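Local coordinates for alginate lyase (Paenibacillus sp. FPU-7, PDB 6KFN), which cleaves the polysaccharide alginate by beta-elimination, as a lyase built on a right-handed parallel beta-helix, at residues V119-R122 / D127-I130; I184-K187 / G192-V195. All coordinates share one frame; numbering follows the deposited sequence.

Interaction 1 (V119-R122 / D127-I130); sequences VHFR and DNII
Phe121 reaches from strand 119-122 to Asn128 and Ile130, two residues of the returning chain, while Val119, two residues earlier in the strand, meets Ile130. The CB of Phe121 points toward the other segment, and its ring carbon CG lies anti to the carbonyl carbon (chi1 -59°), which carries the ring out between its two partners. On the flank nearer the loop, CD1 of Phe121 lies 3.9 Å from Asn128 ND2. The next atom out, CE1, comes closer, 3.6 Å from Asn128 CB, and here the approach is oblique to the ring. The Phe121 ring and the Asn128 amide are 13° apart in plane, and these two side chains slide past each other in opposite directions. At the tip, CZ of Phe121 is 4.3 Å from Ile130 CG2, a methyl at the ring edge, near its plane. The two segments belong to one coil of the right-handed parallel beta-helix: the turn 123-128 joins strand 119-122 to strand 129-131 on another face of the solenoid, and their inward side chains fill the core. With CA atoms of Phe121 and Asn128 8.5 Å apart, side chains alone span the gap. Asn128 is buried, but its amide is well satisfied: OD1 accepts from the backbone N of Val104, and ND2 donates to Ala101 O and to Asn168 OD1. The link between asparagines recalls the asparagine ladders of other beta-helix lyases, and the three bonds together hold the amide flat beside the ring. Beyond CZ the contact becomes purely aliphatic. Ile130 sends CG1 anti to the backbone N (chi1 -178°), which carries CD1 to within 4.0 Å of Val119 CG2, the two side chains crossing obliquely. Leu98 and Met106, of strands 94-99 and 105-107, pack against this same apolar group.

Interaction 2 (I184-K187 / G192-V195); sequences IDIK and GTIV. With NA (sodium ion), chain B.
Ile184 faces Val195 and Ile186 faces Thr193 across segments running in opposite directions, with CA atoms 8.7 Å apart in the first pair and 7.5 Å in the second. Ile184 and Val195 meet tip to tip: the end methyl CD1 of Ile184 presses against Val195 CG1 at 3.4 Å, tighter than usual for two carbons, and also touches Val195 CG2. Ile186 and Thr193 also meet tip to tip, both branches of the isoleucine touching the threonine. With CG1 anti to the carbonyl carbon (chi1 -59°), its longer branch brings Ile186 CD1 to 3.8 Å from Thr193 CG2, while Ile186 CG2 sits 3.6 Å from Thr193 OG1. Ile186 CD1 also makes a looser contact with Val195 CG2, so it bridges the two residues. An alanine at Ile186 would keep only CB, and is likely to open a gap beside Thr193, taking away the branches that meet its methyl and OG1 and one of the apolar neighbours of Val195 CG2. Asp185, between the isoleucines, serves a sodium ion instead, bound by OD2 at 2.5 Å. Glu147, Glu182 and three waters complete six ligands. Lys187 NZ forms a salt bridge to the same Asp185 OD2 at 2.8 Å, from above the carboxylate plane (41° out of it), and donates to water 1 of the metal shell; Asp185 OD1 pairs with Lys218. Ile184 and Ile186 turned into the core and Asp185 turned outward to the metal make the in-and-out alternation of a strand in a right-handed parallel beta-helix, here carrying a sodium site.

In the fold
From the N terminus, the chain reaches interaction 1 first: it leaves strand 119-122, turns through 123-128 and enters strand 129-131. Interaction 2 does the same further on, where the turn 187-193 leads from strand 184-186 into strand 194-196. The two are in series, neither nested nor crossed, and each closes a short loop. In the ten-stranded parallel sheet, strand 149-151 lies between 119-122 and 184-186; on a second face, strand 169-171 lies between 129-131 and 194-196. The contact centres are about 10 Å apart, and the nearest atoms about 6 Å, so the two do not touch. Both thus tie the same two faces of the beta-helix, one intervening coil apart, with one of the two sodium sites at interaction 2.

Interaction 1 (V119-R122 / D127-I130)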
ATOM      1  N   VAL A 119      -0.303  -4.466   1.251  1.00  4.36           N
ATOM      2  CA  VAL A 119      -1.467  -4.116   0.437  1.00  4.60           C
ATOM      3  C   VAL A 119      -1.038  -4.165  -1.014  1.00  5.05           C
ATOM      4  O   VAL A 119       0.004  -3.601  -1.361  1.00  6.69           O
ATOM      5  CB  VAL A 119      -2.012  -2.726   0.796  1.00  5.69           C
ATOM      6  CG1 VAL A 119      -3.181  -2.302  -0.118  1.00  7.66           C
ATOM      7  CG2 VAL A 119      -2.451  -2.703   2.262  1.00  6.99           C
ATOM      8  N   HIS A 120      -1.844  -4.775  -1.875  1.00  5.23           N
ATOM      9  CA  HIS A 120      -1.515  -4.866  -3.291  1.00  5.11           C
ATOM     10  C   HIS A 120      -2.744  -4.520  -4.123  1.00  5.03           C
ATOM     11  O   HIS A 120      -3.776  -5.180  -4.023  1.00  6.25           O
ATOM     12  CB  HIS A 120      -1.029  -6.257  -3.613  1.00  5.75           C
ATOM     13  CG  HIS A 120      -0.385  -6.428  -4.963  1.00  5.45           C
ATOM     14  ND1 HIS A 120       0.542  -7.397  -5.160  1.00  6.25           N
ATOM     15  CD2 HIS A 120      -0.462  -5.746  -6.139  1.00  5.60           C
ATOM     16  CE1 HIS A 120       0.963  -7.372  -6.415  1.00  7.69           C
ATOM     17  NE2 HIS A 120       0.335  -6.403  -7.038  1.00  5.81           N
ATOM     18  N   PHE A 121      -2.633  -3.448  -4.923  1.00  4.81           N
ATOM     19  CA  PHE A 121      -3.653  -3.072  -5.905  1.00  5.00           C
ATOM     20  C   PHE A 121      -3.297  -3.759  -7.229  1.00  4.60           C
ATOM     21  O   PHE A 121      -2.266  -3.438  -7.819  1.00  5.83           O
ATOM     22  CB  PHE A 121      -3.674  -1.566  -6.129  1.00  5.21           C
ATOM     23  CG  PHE A 121      -3.938  -0.754  -4.884  1.00  4.98           C
ATOM     24  CD1 PHE A 121      -5.216  -0.536  -4.468  1.00  6.00           C
ATOM     25  CD2 PHE A 121      -2.910  -0.218  -4.151  1.00  6.36           C
ATOM     26  CE1 PHE A 121      -5.485   0.210  -3.337  1.00  7.13           C
ATOM     27  CE2 PHE A 121      -3.159   0.530  -3.020  1.00  7.54           C
ATOM     28  CZ  PHE A 121      -4.477   0.754  -2.608  1.00  6.89           C
ATOM     29  N   ARG A 122      -4.104  -4.731  -7.663  1.00  4.82           N
ATOM     30  CA  ARG A 122      -3.717  -5.577  -8.795  1.00  4.88           C
ATOM     31  C   ARG A 122      -4.844  -5.682  -9.804  1.00  4.74           C
ATOM     32  O   ARG A 122      -6.031  -5.464  -9.517  1.00  4.91           O
ATOM     33  CB  ARG A 122      -3.294  -6.964  -8.254  1.00  5.08           C
ATOM     34  CG  ARG A 122      -2.501  -7.817  -9.231  1.00  6.33           C
ATOM     35  CD  ARG A 122      -1.963  -9.091  -8.616  1.00  7.12           C
ATOM     36  NE  ARG A 122      -3.052 -10.017  -8.318  1.00  7.12           N
ATOM     37  CZ  ARG A 122      -2.871 -11.199  -7.748  1.00  8.83           C
ATOM     38  NH1 ARG A 122      -1.663 -11.641  -7.449  1.00 11.23           N
ATOM     39  NH2 ARG A 122      -3.924 -11.967  -7.481  1.00 10.76           N
ATOM     40  N   ASP A 127      -8.891   3.786  -8.644  1.00  4.57           N
ATOM     41  CA  ASP A 127      -9.734   4.743  -7.942  1.00  4.57           C
ATOM     42  C   ASP A 127     -10.006   4.316  -6.503  1.00  4.76           C
ATOM     43  O   ASP A 127     -11.073   4.587  -5.955  1.00  5.80           O
ATOM     44  CB  ASP A 127     -11.045   5.046  -8.688  1.00  5.68           C
ATOM     45  CG  ASP A 127     -10.759   5.531 -10.086  1.00  6.35           C
ATOM     46  OD1 ASP A 127     -10.191   6.651 -10.213  1.00  7.47           O
ATOM     47  OD2 ASP A 127     -11.072   4.806 -11.072  1.00  8.51           O
ATOM     48  N   ASN A 128      -9.023   3.658  -5.886  1.00  4.57           N
ATOM     49  CA  ASN A 128      -9.116   3.231  -4.494  1.00  4.53           C
ATOM     50  C   ASN A 128      -8.326   4.191  -3.615  1.00  4.43           C
ATOM     51  O   ASN A 128      -7.506   4.968  -4.101  1.00  4.95           O
ATOM     52  CB  ASN A 128      -8.568   1.826  -4.345  1.00  4.41           C
ATOM     53  CG  ASN A 128      -9.254   0.848  -5.287  1.00  4.40           C
ATOM     54  OD1 ASN A 128     -10.447   0.580  -5.117  1.00  4.86           O
ATOM     55  ND2 ASN A 128      -8.530   0.299  -6.246  1.00  4.61           N
ATOM     56  N   ILE A 129      -8.565   4.115  -2.303  1.00  4.71           N
ATOM     57  CA  ILE A 129      -7.788   4.889  -1.340  1.00  5.09           C
ATOM     58  C   ILE A 129      -7.495   4.030  -0.124  1.00  4.83           C
ATOM     59  O   ILE A 129      -8.361   3.304   0.346  1.00  5.48           O
ATOM     60  CB  ILE A 129      -8.474   6.210  -0.957  1.00  6.13           C
ATOM     61  CG1 ILE A 129      -7.580   7.066  -0.041  1.00  6.63           C
ATOM     62  CG2 ILE A 129      -9.847   6.004  -0.389  1.00  7.47           C
ATOM     63  CD1 ILE A 129      -7.967   8.506  -0.006  1.00 10.73           C
ATOM     64  N   ILE A 130      -6.286   4.153   0.382  1.00  4.77           N
ATOM     65  CA  ILE A 130      -5.945   3.730   1.727  1.00  4.89           C
ATOM     66  C   ILE A 130      -5.478   4.961   2.482  1.00  4.61           C
ATOM     67  O   ILE A 130      -4.572   5.673   2.042  1.00  5.03           O
ATOM     68  CB  ILE A 130      -4.947   2.559   1.774  1.00  5.17           C
ATOM     69  CG1 ILE A 130      -4.692   2.164   3.231  1.00  5.92           C
ATOM     70  CG2 ILE A 130      -3.659   2.824   1.014  1.00  5.67           C
ATOM     71  CD1 ILE A 130      -4.025   0.820   3.413  1.00  7.22           C
TER

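Interaction 2 (I184-K187 / G192-V195)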
ATOM      1  N   ILE A 184       6.571   1.758  -0.565  1.00  4.11           N
ATOM      2  CA  ILE A 184       5.624   1.823  -1.660  1.00  4.01           C
ATOM      3  C   ILE A 184       6.389   1.519  -2.952  1.00  3.75           C
ATOM      4  O   ILE A 184       7.382   2.172  -3.257  1.00  4.40           O
ATOM      5  CB  ILE A 184       4.913   3.157  -1.784  1.00  4.71           C
ATOM      6  CG1 ILE A 184       4.284   3.552  -0.429  1.00  5.32           C
ATOM      7  CG2 ILE A 184       3.855   3.116  -2.886  1.00  5.80           C
ATOM      8  CD1 ILE A 184       3.809   4.955  -0.352  1.00  6.41           C
ATOM      9  N   ASP A 185       5.901   0.521  -3.699  1.00  3.82           N
ATOM     10  CA  ASP A 185       6.474   0.143  -5.001  1.00  3.94           C
ATOM     11  C   ASP A 185       5.384   0.366  -6.030  1.00  3.69           C
ATOM     12  O   ASP A 185       4.361  -0.312  -5.993  1.00  4.46           O
ATOM     13  CB  ASP A 185       6.974  -1.285  -4.959  1.00  4.83           C
ATOM     14  CG  ASP A 185       7.814  -1.684  -6.151  1.00  5.99           C
ATOM     15  OD1 ASP A 185       8.041  -0.861  -7.018  1.00  8.33           O
ATOM     16  OD2 ASP A 185       8.281  -2.865  -6.147  1.00  7.63           O
ATOM     17  N   ILE A 186       5.578   1.380  -6.887  1.00  3.65           N
ATOM     18  CA  ILE A 186       4.584   1.790  -7.884  1.00  3.89           C
ATOM     19  C   ILE A 186       5.031   1.205  -9.220  1.00  3.84           C
ATOM     20  O   ILE A 186       6.039   1.654  -9.772  1.00  4.66           O
ATOM     21  CB  ILE A 186       4.468   3.313  -7.932  1.00  4.21           C
ATOM     22  CG1 ILE A 186       4.067   3.876  -6.569  1.00  4.98           C
ATOM     23  CG2 ILE A 186       3.490   3.719  -9.021  1.00  4.82           C
ATOM     24  CD1 ILE A 186       4.081   5.381  -6.468  1.00  5.71           C
ATOM     25  N   LYS A 187       4.327   0.202  -9.724  1.00  4.02           N
ATOM     26  CA  LYS A 187       4.807  -0.519 -10.883  1.00  4.19           C
ATOM     27  C   LYS A 187       4.566   0.197 -12.206  1.00  4.04           C
ATOM     28  O   LYS A 187       3.622   0.977 -12.401  1.00  4.18           O
ATOM     29  CB  LYS A 187       4.155  -1.902 -10.960  1.00  4.99           C
ATOM     30  CG  LYS A 187       4.550  -2.804  -9.795  1.00  6.67           C
ATOM     31  CD  LYS A 187       6.070  -3.024  -9.779  1.00 24.50           C
ATOM     32  CE  LYS A 187       6.605  -3.951  -8.745  1.00 44.91           C
ATOM     33  NZ  LYS A 187       8.088  -3.984  -8.668  1.00 64.15           N
ATOM     34  N   GLY A 192      -1.070   7.677 -12.316  1.00  4.25           N
ATOM     35  CA  GLY A 192      -1.776   8.589 -11.441  1.00  4.54           C
ATOM     36  C   GLY A 192      -1.788   8.253  -9.960  1.00  4.26           C
ATOM     37  O   GLY A 192      -2.631   8.751  -9.222  1.00  5.47           O
ATOM     38  N   THR A 193      -0.880   7.392  -9.515  1.00  4.29           N
ATOM     39  CA  THR A 193      -0.796   7.055  -8.097  1.00  3.89           C
ATOM     40  C   THR A 193      -0.435   8.302  -7.302  1.00  4.16           C
ATOM     41  O   THR A 193       0.510   9.008  -7.660  1.00  5.14           O
ATOM     42  CB  THR A 193       0.286   5.990  -7.884  1.00  4.23           C
ATOM     43  OG1 THR A 193       0.058   4.863  -8.738  1.00  4.45           O
ATOM     44  CG2 THR A 193       0.277   5.480  -6.445  1.00  4.92           C
ATOM     45  N   ILE A 194      -1.130   8.520  -6.189  1.00  4.14           N
ATOM     46  CA  ILE A 194      -0.846   9.625  -5.280  0.75  4.14           C
ATOM     47  C   ILE A 194      -0.372   9.045  -3.957  1.00  4.07           C
ATOM     48  O   ILE A 194      -1.021   8.162  -3.395  1.00  4.97           O
ATOM     49  CB  ILE A 194      -2.099  10.506  -5.061  0.75  4.49           C
ATOM     50  CG1 ILE A 194      -2.590  11.095  -6.368  0.75  6.23           C
ATOM     51  CG2 ILE A 194      -1.803  11.591  -3.984  0.75  6.65           C
ATOM     52  CD1 ILE A 194      -3.814  11.960  -6.251  0.75 16.37           C
ATOM     53  N   VAL A 195       0.745   9.588  -3.440  1.00  4.43           N
ATOM     54  CA  VAL A 195       1.226   9.273  -2.100  1.00  4.06           C
ATOM     55  C   VAL A 195       1.360  10.616  -1.380  1.00  4.00           C
ATOM     56  O   VAL A 195       2.183  11.443  -1.793  1.00  4.66           O
ATOM     57  CB  VAL A 195       2.586   8.576  -2.109  1.00  4.53           C
ATOM     58  CG1 VAL A 195       3.002   8.277  -0.675  1.00  5.42           C
ATOM     59  CG2 VAL A 195       2.522   7.293  -2.961  1.00  5.92           C
TER
HETATM   60 NA    NA B 401       9.849  -4.247  -4.826  1.00  8.11          NA
HETATM   61  O   HOH W   1       9.477  -5.939  -6.531  1.00 21.89           O
HETATM   62  O   HOH W   2      11.559  -5.578  -3.798  1.00 10.65           O
HETATM   63  O   HOH W   3      11.692  -3.302  -5.982  1.00 15.32           O